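Local structure of glycerophosphoryl diester phosphodiesterase (Parabacteroides distasonis, 3MZ2) at residues I151-H165 and E175-K187. The protein probably hydrolyses glycerophosphodiesters, and has a TIM-barrel fold. Numbering follows the deposited sequence. Where two conformers were deposited one is given.
Sequences ITDMQAEPYVMITVH and EKNPNFMFEAFVK
Ile162 and Val164 bond alternately to Met181, Glu183 and Phe185 through the staggered backbone bonds of a parallel strand pair: Ile162 N to Met181 O, Glu183 N to Ile162 O, Val164 N to Glu183 O and Phe185 N to Val164 O. Before these bonds, a water bridges the two segments, giving hydrogen bonds to Glu157 O and Val160 O and taking one from Met181 N.

The polar side-chain contact centres on Asn177. With CG anti to the backbone N (chi1 -177°), its amide reaches across so that ND2 donates to Thr152 OG1 at 2.9 Å and to Glu157 OE2 at 2.8 Å, both acceptors near the amide plane. The carboxylate stands almost perpendicular to that plane, at 86°, and is met on its anti side. Asn177 OD1 meanwhile accepts from Asn179 N in an Asx turn. A leucine in place of Asn177 would probably leave Glu157 OE2 without this donor and the turn without its side-chain acceptor.

Apolar packing clamps Phe180: Ile162 CD1 sits over the ring centre, 3.7 Å from the centroid, Asn177 CB lies against the opposite face, toward the rim, and Ile151 CG2 meets the edge. Beyond, Val164 CG1 touches Phe182 CD1 at 3.8 Å.

At the C-terminal strand ends, His165 directs its CD2 edge onto the Phe185 face, a T-shaped pair with planes at 70°. Helix 167-176 connects the two strands, making this a beta-alpha-beta unit of the TIM barrel.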
ATOM      1  N   ILE A 151       6.952  11.124 -14.994  1.00 13.45           N
ATOM      2  CA  ILE A 151       6.936  12.571 -14.681  1.00 12.69           C
ATOM      3  C   ILE A 151       8.171  13.284 -15.307  1.00 13.41           C
ATOM      4  O   ILE A 151       8.057  14.367 -15.922  1.00 13.61           O
ATOM      5  CB  ILE A 151       6.902  12.826 -13.172  1.00 13.98           C
ATOM      6  CG1 ILE A 151       5.597  12.271 -12.605  1.00 13.55           C
ATOM      7  CG2 ILE A 151       6.988  14.318 -12.860  1.00 12.94           C
ATOM      8  CD1 ILE A 151       5.558  12.222 -11.023  1.00 15.41           C
ATOM      9  N   THR A 152       9.348  12.653 -15.192  1.00 12.15           N
ATOM     10  CA  THR A 152      10.568  13.200 -15.711  1.00 12.63           C
ATOM     11  C   THR A 152      10.528  13.298 -17.227  1.00 12.94           C
ATOM     12  O   THR A 152      10.859  14.339 -17.809  1.00 14.20           O
ATOM     13  CB  THR A 152      11.806  12.431 -15.259  1.00 13.60           C
ATOM     14  OG1 THR A 152      11.806  12.398 -13.832  1.00 11.91           O
ATOM     15  CG2 THR A 152      13.131  13.116 -15.750  1.00 14.27           C
ATOM     16  N   ASP A 153      10.125  12.202 -17.876  1.00 12.31           N
ATOM     17  CA  ASP A 153      10.115  12.147 -19.360  1.00 13.69           C
ATOM     18  C   ASP A 153       9.153  13.193 -19.946  1.00 14.18           C
ATOM     19  O   ASP A 153       9.392  13.738 -21.022  1.00 14.07           O
ATOM     20  CB  ASP A 153       9.651  10.781 -19.876  1.00 13.85           C
ATOM     21  CG  ASP A 153      10.671   9.623 -19.625  1.00 17.91           C
ATOM     22  OD1 ASP A 153      11.800   9.824 -19.123  1.00 15.91           O
ATOM     23  OD2 ASP A 153      10.287   8.483 -19.946  1.00 17.60           O
HETATM   24  N   MSE A 154       8.080  13.484 -19.216  1.00 15.22           N
HETATM   25  CA  MSE A 154       7.000  14.389 -19.643  0.50 15.76           C
HETATM   26  C   MSE A 154       7.289  15.837 -19.246  1.00 16.09           C
HETATM   27  O   MSE A 154       6.508  16.745 -19.594  1.00 15.86           O
HETATM   28  CB  MSE A 154       5.654  13.988 -19.004  0.50 16.10           C
HETATM   29  CG  MSE A 154       5.115  12.645 -19.461  0.50 17.46           C
HETATM   30 SE   MSE A 154       3.315  12.305 -18.854  0.38 23.70          SE
HETATM   31  CE  MSE A 154       2.373  13.656 -19.921  0.50 20.44           C
ATOM     32  N   GLN A 155       8.381  16.049 -18.505  1.00 14.81           N
ATOM     33  CA  GLN A 155       8.737  17.381 -17.963  1.00 14.84           C
ATOM     34  C   GLN A 155       7.554  17.926 -17.181  1.00 13.19           C
ATOM     35  O   GLN A 155       7.303  19.115 -17.209  1.00 13.67           O
ATOM     36  CB  GLN A 155       9.258  18.329 -19.060  1.00 16.44           C
ATOM     37  CG  GLN A 155      10.387  17.680 -19.887  1.00 18.49           C
ATOM     38  CD  GLN A 155      10.913  18.548 -21.047  1.00 22.84           C
ATOM     39  OE1 GLN A 155      11.561  18.044 -21.951  1.00 34.10           O
ATOM     40  NE2 GLN A 155      10.682  19.818 -20.986  1.00 27.59           N
ATOM     41  N   ALA A 156       6.916  17.062 -16.390  1.00 11.95           N
ATOM     42  CA  ALA A 156       5.673  17.377 -15.658  1.00 12.14           C
ATOM     43  C   ALA A 156       5.929  17.719 -14.195  1.00 12.59           C
ATOM     44  O   ALA A 156       5.009  17.833 -13.406  1.00 11.81           O
ATOM     45  CB  ALA A 156       4.648  16.175 -15.760  1.00 12.40           C
ATOM     46  N   GLU A 157       7.192  17.880 -13.818  1.00 11.56           N
ATOM     47  CA  GLU A 157       7.506  18.240 -12.413  1.00 11.69           C
ATOM     48  C   GLU A 157       6.784  19.435 -11.843  1.00 11.05           C
ATOM     49  O   GLU A 157       6.489  19.434 -10.629  1.00 12.84           O
ATOM     50  CB  GLU A 157       8.987  18.445 -12.197  1.00 11.88           C
ATOM     51  CG  GLU A 157       9.897  17.260 -12.653  1.00 12.98           C
ATOM     52  CD  GLU A 157      10.492  17.432 -14.049  1.00 13.92           C
ATOM     53  OE1 GLU A 157       9.839  18.033 -14.941  1.00 13.97           O
ATOM     54  OE2 GLU A 157      11.634  16.946 -14.272  1.00 14.99           O
ATOM     55  N   PRO A 158       6.517  20.472 -12.670  1.00 12.24           N
ATOM     56  CA  PRO A 158       5.792  21.615 -12.085  1.00 12.41           C
ATOM     57  C   PRO A 158       4.318  21.403 -11.765  1.00 12.87           C
ATOM     58  O   PRO A 158       3.679  22.299 -11.193  1.00 13.64           O
ATOM     59  CB  PRO A 158       5.915  22.699 -13.178  1.00 13.04           C
ATOM     60  CG  PRO A 158       7.130  22.300 -13.977  1.00 13.94           C
ATOM     61  CD  PRO A 158       7.143  20.807 -13.966  1.00 12.44           C
ATOM     62  N   TYR A 159       3.738  20.275 -12.172  1.00 12.91           N
ATOM     63  CA  TYR A 159       2.308  20.063 -12.000  1.00 13.65           C
ATOM     64  C   TYR A 159       1.908  18.640 -11.620  1.00 13.57           C
ATOM     65  O   TYR A 159       0.718  18.337 -11.571  1.00 13.64           O
ATOM     66  CB  TYR A 159       1.475  20.557 -13.198  1.00 15.81           C
ATOM     67  CG  TYR A 159       1.855  19.999 -14.539  1.00 13.30           C
ATOM     68  CD1 TYR A 159       2.935  20.541 -15.272  1.00 14.34           C
ATOM     69  CD2 TYR A 159       1.045  19.032 -15.185  1.00 14.89           C
ATOM     70  CE1 TYR A 159       3.275  20.030 -16.508  1.00 15.54           C
ATOM     71  CE2 TYR A 159       1.374  18.550 -16.430  1.00 14.57           C
ATOM     72  CZ  TYR A 159       2.491  19.017 -17.079  1.00 15.50           C
ATOM     73  OH  TYR A 159       2.791  18.530 -18.325  1.00 18.68           O
ATOM     74  N   VAL A 160       2.870  17.773 -11.364  1.00 13.12           N
ATOM     75  CA  VAL A 160       2.552  16.402 -10.908  1.00 12.52           C
ATOM     76  C   VAL A 160       3.461  16.108  -9.720  1.00 12.15           C
ATOM     77  O   VAL A 160       4.680  15.965  -9.884  1.00 13.01           O
ATOM     78  CB  VAL A 160       2.737  15.363 -12.030  1.00 12.34           C
ATOM     79  CG1 VAL A 160       2.297  13.931 -11.546  1.00 12.57           C
ATOM     80  CG2 VAL A 160       2.015  15.759 -13.316  1.00 13.95           C
HETATM   81  N   MSE A 161       2.879  16.061  -8.522  1.00 11.16           N
HETATM   82  CA  MSE A 161       3.608  15.824  -7.268  1.00 11.59           C
HETATM   83  C   MSE A 161       3.491  14.362  -6.894  1.00 11.58           C
HETATM   84  O   MSE A 161       2.557  13.678  -7.363  1.00 13.25           O
HETATM   85  CB  MSE A 161       3.045  16.668  -6.106  1.00 12.10           C
HETATM   86  CG  MSE A 161       3.282  18.118  -6.310  1.00 13.59           C
HETATM   87 SE   MSE A 161       2.195  19.242  -5.138  0.75 13.88          SE
HETATM   88  CE  MSE A 161       2.804  18.643  -3.370  1.00 11.57           C
ATOM     89  N   ILE A 162       4.377  13.913  -6.020  1.00 11.41           N
ATOM     90  CA  ILE A 162       4.408  12.491  -5.606  1.00 11.75           C
ATOM     91  C   ILE A 162       4.150  12.396  -4.104  1.00 12.25           C
ATOM     92  O   ILE A 162       4.790  13.077  -3.334  1.00 10.96           O
ATOM     93  CB  ILE A 162       5.773  11.857  -5.936  1.00 11.65           C
ATOM     94  CG1 ILE A 162       6.085  12.018  -7.438  1.00 14.45           C
ATOM     95  CG2 ILE A 162       5.784  10.347  -5.535  1.00 13.56           C
ATOM     96  CD1 ILE A 162       7.597  11.838  -7.797  1.00 14.78           C
ATOM     97  N   THR A 163       3.207  11.543  -3.709  1.00 11.42           N
ATOM     98  CA  THR A 163       2.942  11.292  -2.306  1.00 12.33           C
ATOM     99  C   THR A 163       3.959  10.284  -1.827  1.00 12.77           C
ATOM    100  O   THR A 163       4.154   9.244  -2.458  1.00 11.65           O
ATOM    101  CB  THR A 163       1.522  10.733  -2.068  1.00 13.17           C
ATOM    102  OG1 THR A 163       0.579  11.673  -2.553  1.00 14.32           O
ATOM    103  CG2 THR A 163       1.298  10.526  -0.531  1.00 14.51           C
ATOM    104  N   VAL A 164       4.598  10.613  -0.699  1.00 12.16           N
ATOM    105  CA  VAL A 164       5.607   9.742  -0.075  1.00 12.57           C
ATOM    106  C   VAL A 164       5.272   9.597   1.390  1.00 12.12           C
ATOM    107  O   VAL A 164       4.797  10.576   2.032  1.00 12.50           O
ATOM    108  CB  VAL A 164       7.046  10.310  -0.241  1.00 12.24           C
ATOM    109  CG1 VAL A 164       7.471  10.255  -1.748  1.00 11.46           C
ATOM    110  CG2 VAL A 164       7.203  11.716   0.338  1.00 12.58           C
ATOM    111  N   HIS A 165       5.451   8.375   1.886  1.00 12.74           N
ATOM    112  CA  HIS A 165       5.063   8.061   3.248  1.00 13.85           C
ATOM    113  C   HIS A 165       6.202   8.217   4.269  1.00 14.03           C
ATOM    114  O   HIS A 165       5.960   8.240   5.468  1.00 13.62           O
ATOM    115  CB  HIS A 165       4.457   6.667   3.329  1.00 15.13           C
ATOM    116  CG  HIS A 165       3.190   6.513   2.560  1.00 20.56           C
ATOM    117  ND1 HIS A 165       2.846   5.334   1.928  1.00 28.40           N
ATOM    118  CD2 HIS A 165       2.207   7.397   2.270  1.00 24.90           C
ATOM    119  CE1 HIS A 165       1.679   5.494   1.321  1.00 28.63           C
ATOM    120  NE2 HIS A 165       1.269   6.735   1.520  1.00 26.66           N
ATOM    121  N   GLU A 175      16.652  11.632  -5.365  1.00 15.62           N
ATOM    122  CA  GLU A 175      17.945  11.280  -5.943  1.00 17.96           C
ATOM    123  C   GLU A 175      17.773  11.021  -7.441  1.00 17.42           C
ATOM    124  O   GLU A 175      18.670  11.365  -8.206  1.00 20.72           O
ATOM    125  CB  GLU A 175      18.593  10.103  -5.192  1.00 17.65           C
ATOM    126  CG  GLU A 175      19.018  10.548  -3.766  1.00 20.98           C
ATOM    127  CD  GLU A 175      19.870   9.576  -2.999  1.00 24.09           C
ATOM    128  OE1 GLU A 175      19.993   8.429  -3.460  1.00 23.50           O
ATOM    129  OE2 GLU A 175      20.392   9.998  -1.909  1.00 21.92           O
ATOM    130  N   LYS A 176      16.623  10.480  -7.868  1.00 17.01           N
ATOM    131  CA  LYS A 176      16.377  10.254  -9.303  1.00 17.10           C
ATOM    132  C   LYS A 176      16.088  11.546 -10.043  1.00 16.32           C
ATOM    133  O   LYS A 176      16.471  11.717 -11.202  1.00 16.77           O
ATOM    134  CB  LYS A 176      15.196   9.317  -9.528  1.00 18.12           C
ATOM    135  CG  LYS A 176      15.527   7.872  -9.337  1.00 20.88           C
ATOM    136  CD  LYS A 176      14.452   6.984  -9.888  1.00 24.66           C
ATOM    137  N   ASN A 177      15.407  12.466  -9.383  1.00 13.45           N
ATOM    138  CA  ASN A 177      15.125  13.764 -10.008  1.00 13.57           C
ATOM    139  C   ASN A 177      14.882  14.820  -8.928  1.00 13.17           C
ATOM    140  O   ASN A 177      13.813  14.882  -8.305  1.00 11.37           O
ATOM    141  CB  ASN A 177      13.930  13.667 -10.939  1.00 12.03           C
ATOM    142  CG  ASN A 177      13.636  14.984 -11.671  1.00 14.06           C
ATOM    143  OD1 ASN A 177      14.200  16.027 -11.376  1.00 14.46           O
ATOM    144  ND2 ASN A 177      12.737  14.910 -12.623  1.00 13.60           N
ATOM    145  N   PRO A 178      15.893  15.677  -8.693  1.00 13.62           N
ATOM    146  CA  PRO A 178      15.730  16.644  -7.591  1.00 13.67           C
ATOM    147  C   PRO A 178      14.774  17.784  -7.820  1.00 13.88           C
ATOM    148  O   PRO A 178      14.624  18.654  -6.949  1.00 15.76           O
ATOM    149  CB  PRO A 178      17.159  17.200  -7.417  1.00 14.04           C
ATOM    150  CG  PRO A 178      17.749  17.065  -8.756  1.00 16.65           C
ATOM    151  CD  PRO A 178      17.252  15.740  -9.256  1.00 16.57           C
ATOM    152  N   ASN A 179      14.145  17.826  -8.987  1.00 13.24           N
ATOM    153  CA  ASN A 179      13.102  18.790  -9.266  1.00 14.18           C
ATOM    154  C   ASN A 179      11.720  18.282  -8.868  1.00 12.60           C
ATOM    155  O   ASN A 179      10.740  18.994  -9.000  1.00 14.57           O
ATOM    156  CB  ASN A 179      13.137  19.167 -10.741  1.00 14.91           C
ATOM    157  CG  ASN A 179      14.383  19.994 -11.109  1.00 19.12           C
ATOM    158  OD1 ASN A 179      14.873  20.807 -10.310  1.00 25.52           O
ATOM    159  ND2 ASN A 179      14.947  19.713 -12.249  1.00 27.54           N
ATOM    160  N   PHE A 180      11.613  17.056  -8.358  1.00 11.93           N
ATOM    161  CA  PHE A 180      10.307  16.590  -7.904  1.00 11.04           C
ATOM    162  C   PHE A 180       9.821  17.355  -6.660  1.00 11.54           C
ATOM    163  O   PHE A 180      10.610  17.732  -5.770  1.00 12.28           O
ATOM    164  CB  PHE A 180      10.358  15.131  -7.519  1.00 11.13           C
ATOM    165  CG  PHE A 180      10.470  14.131  -8.651  1.00 12.47           C
ATOM    166  CD1 PHE A 180       9.820  14.296  -9.876  1.00 15.18           C
ATOM    167  CD2 PHE A 180      11.153  12.945  -8.426  1.00 11.76           C
ATOM    168  CE1 PHE A 180       9.963  13.339 -10.885  1.00 13.92           C
ATOM    169  CE2 PHE A 180      11.265  11.981  -9.393  1.00 13.61           C
ATOM    170  CZ  PHE A 180      10.664  12.161 -10.604  1.00 11.88           C
HETATM  171  N   MSE A 181       8.514  17.534  -6.580  1.00 11.00           N
HETATM  172  CA  MSE A 181       7.854  18.109  -5.407  1.00 11.56           C
HETATM  173  C   MSE A 181       7.038  17.018  -4.742  1.00 11.13           C
HETATM  174  O   MSE A 181       6.394  16.241  -5.445  1.00 12.24           O
HETATM  175  CB  MSE A 181       6.991  19.267  -5.843  1.00 12.57           C
HETATM  176  CG  MSE A 181       6.166  20.000  -4.827  1.00 14.15           C
HETATM  177 SE   MSE A 181       7.245  21.381  -3.965  0.75 13.25          SE
HETATM  178  CE  MSE A 181       6.427  21.250  -2.220  1.00 15.16           C
ATOM    179  N   PHE A 182       7.013  17.005  -3.407  1.00 10.33           N
ATOM    180  CA  PHE A 182       6.378  15.944  -2.660  1.00 11.28           C
ATOM    181  C   PHE A 182       5.198  16.391  -1.810  1.00 11.40           C
ATOM    182  O   PHE A 182       5.241  17.491  -1.210  1.00 13.05           O
ATOM    183  CB  PHE A 182       7.416  15.296  -1.737  1.00 11.83           C
ATOM    184  CG  PHE A 182       8.545  14.687  -2.490  1.00 10.68           C
ATOM    185  CD1 PHE A 182       8.330  13.573  -3.280  1.00 11.40           C
ATOM    186  CD2 PHE A 182       9.801  15.251  -2.443  1.00 12.96           C
ATOM    187  CE1 PHE A 182       9.362  13.024  -4.014  1.00 13.37           C
ATOM    188  CE2 PHE A 182      10.862  14.725  -3.191  1.00 13.15           C
ATOM    189  CZ  PHE A 182      10.664  13.592  -3.938  1.00 13.45           C
ATOM    190  N   GLU A 183       4.210  15.492  -1.705  1.00 10.79           N
ATOM    191  CA  GLU A 183       3.300  15.502  -0.551  1.00 10.19           C
ATOM    192  C   GLU A 183       3.864  14.429   0.409  1.00 11.49           C
ATOM    193  O   GLU A 183       3.883  13.270   0.082  1.00 12.12           O
ATOM    194  CB  GLU A 183       1.859  15.166  -0.943  1.00 11.32           C
ATOM    195  CG  GLU A 183       0.989  15.080   0.302  1.00 12.08           C
ATOM    196  CD  GLU A 183      -0.411  14.635   0.046  1.00 14.80           C
ATOM    197  OE1 GLU A 183      -1.109  15.318  -0.750  1.00 14.41           O
ATOM    198  OE2 GLU A 183      -0.803  13.658   0.719  1.00 15.85           O
ATOM    199  N   ALA A 184       4.399  14.853   1.529  1.00 11.04           N
ATOM    200  CA  ALA A 184       5.036  13.947   2.488  1.00 11.49           C
ATOM    201  C   ALA A 184       4.165  13.735   3.714  1.00 12.11           C
ATOM    202  O   ALA A 184       3.646  14.674   4.258  1.00 11.91           O
ATOM    203  CB  ALA A 184       6.408  14.522   2.903  1.00 11.77           C
ATOM    204  N   PHE A 185       3.987  12.483   4.150  1.00 10.85           N
ATOM    205  CA  PHE A 185       3.354  12.203   5.423  1.00 11.91           C
ATOM    206  C   PHE A 185       4.266  12.658   6.546  1.00 11.74           C
ATOM    207  O   PHE A 185       5.408  12.173   6.683  1.00 12.47           O
ATOM    208  CB  PHE A 185       3.055  10.707   5.555  1.00 10.80           C
ATOM    209  CG  PHE A 185       1.810  10.246   4.818  1.00 14.33           C
ATOM    210  CD1 PHE A 185       1.579  10.662   3.522  1.00 13.69           C
ATOM    211  CD2 PHE A 185       0.928   9.350   5.395  1.00 17.14           C
ATOM    212  CE1 PHE A 185       0.419  10.296   2.850  1.00 21.07           C
ATOM    213  CE2 PHE A 185      -0.232   8.933   4.698  1.00 18.29           C
ATOM    214  CZ  PHE A 185      -0.464   9.411   3.417  1.00 19.39           C
ATOM    215  N   VAL A 186       3.782  13.578   7.368  1.00 12.50           N
ATOM    216  CA  VAL A 186       4.598  14.103   8.464  1.00 12.80           C
ATOM    217  C   VAL A 186       3.706  14.253   9.666  1.00 14.50           C
ATOM    218  O   VAL A 186       3.228  15.334   9.947  1.00 14.78           O
ATOM    219  CB  VAL A 186       5.302  15.488   8.156  1.00 13.25           C
ATOM    220  CG1 VAL A 186       6.431  15.684   9.167  1.00 15.32           C
ATOM    221  CG2 VAL A 186       5.828  15.573   6.773  1.00 12.81           C
ATOM    222  N   LYS A 187       3.462  13.150  10.369  1.00 15.65           N
ATOM    223  CA  LYS A 187       2.427  13.158  11.411  1.00 17.60           C
ATOM    224  C   LYS A 187       2.975  13.357  12.828  1.00 17.31           C
ATOM    225  O   LYS A 187       2.215  13.612  13.753  1.00 18.96           O
ATOM    226  CB  LYS A 187       1.642  11.857  11.348  1.00 17.32           C
ATOM    227  CG  LYS A 187       0.958  11.632  10.015  1.00 20.88           C
ATOM    228  CD  LYS A 187       0.434  10.268   9.861  1.00 20.00           C
ATOM    229  CE  LYS A 187      -0.999  10.117  10.191  1.00 27.31           C
ATOM    230  NZ  LYS A 187      -1.323   8.656  10.392  1.00 30.62           N
TER
HETATM  231  O   HOH W   1       7.047  17.230  -9.059  1.00 11.51           O
HETATM  232  O   HOH W   2       6.384   9.393   8.016  1.00 17.68           O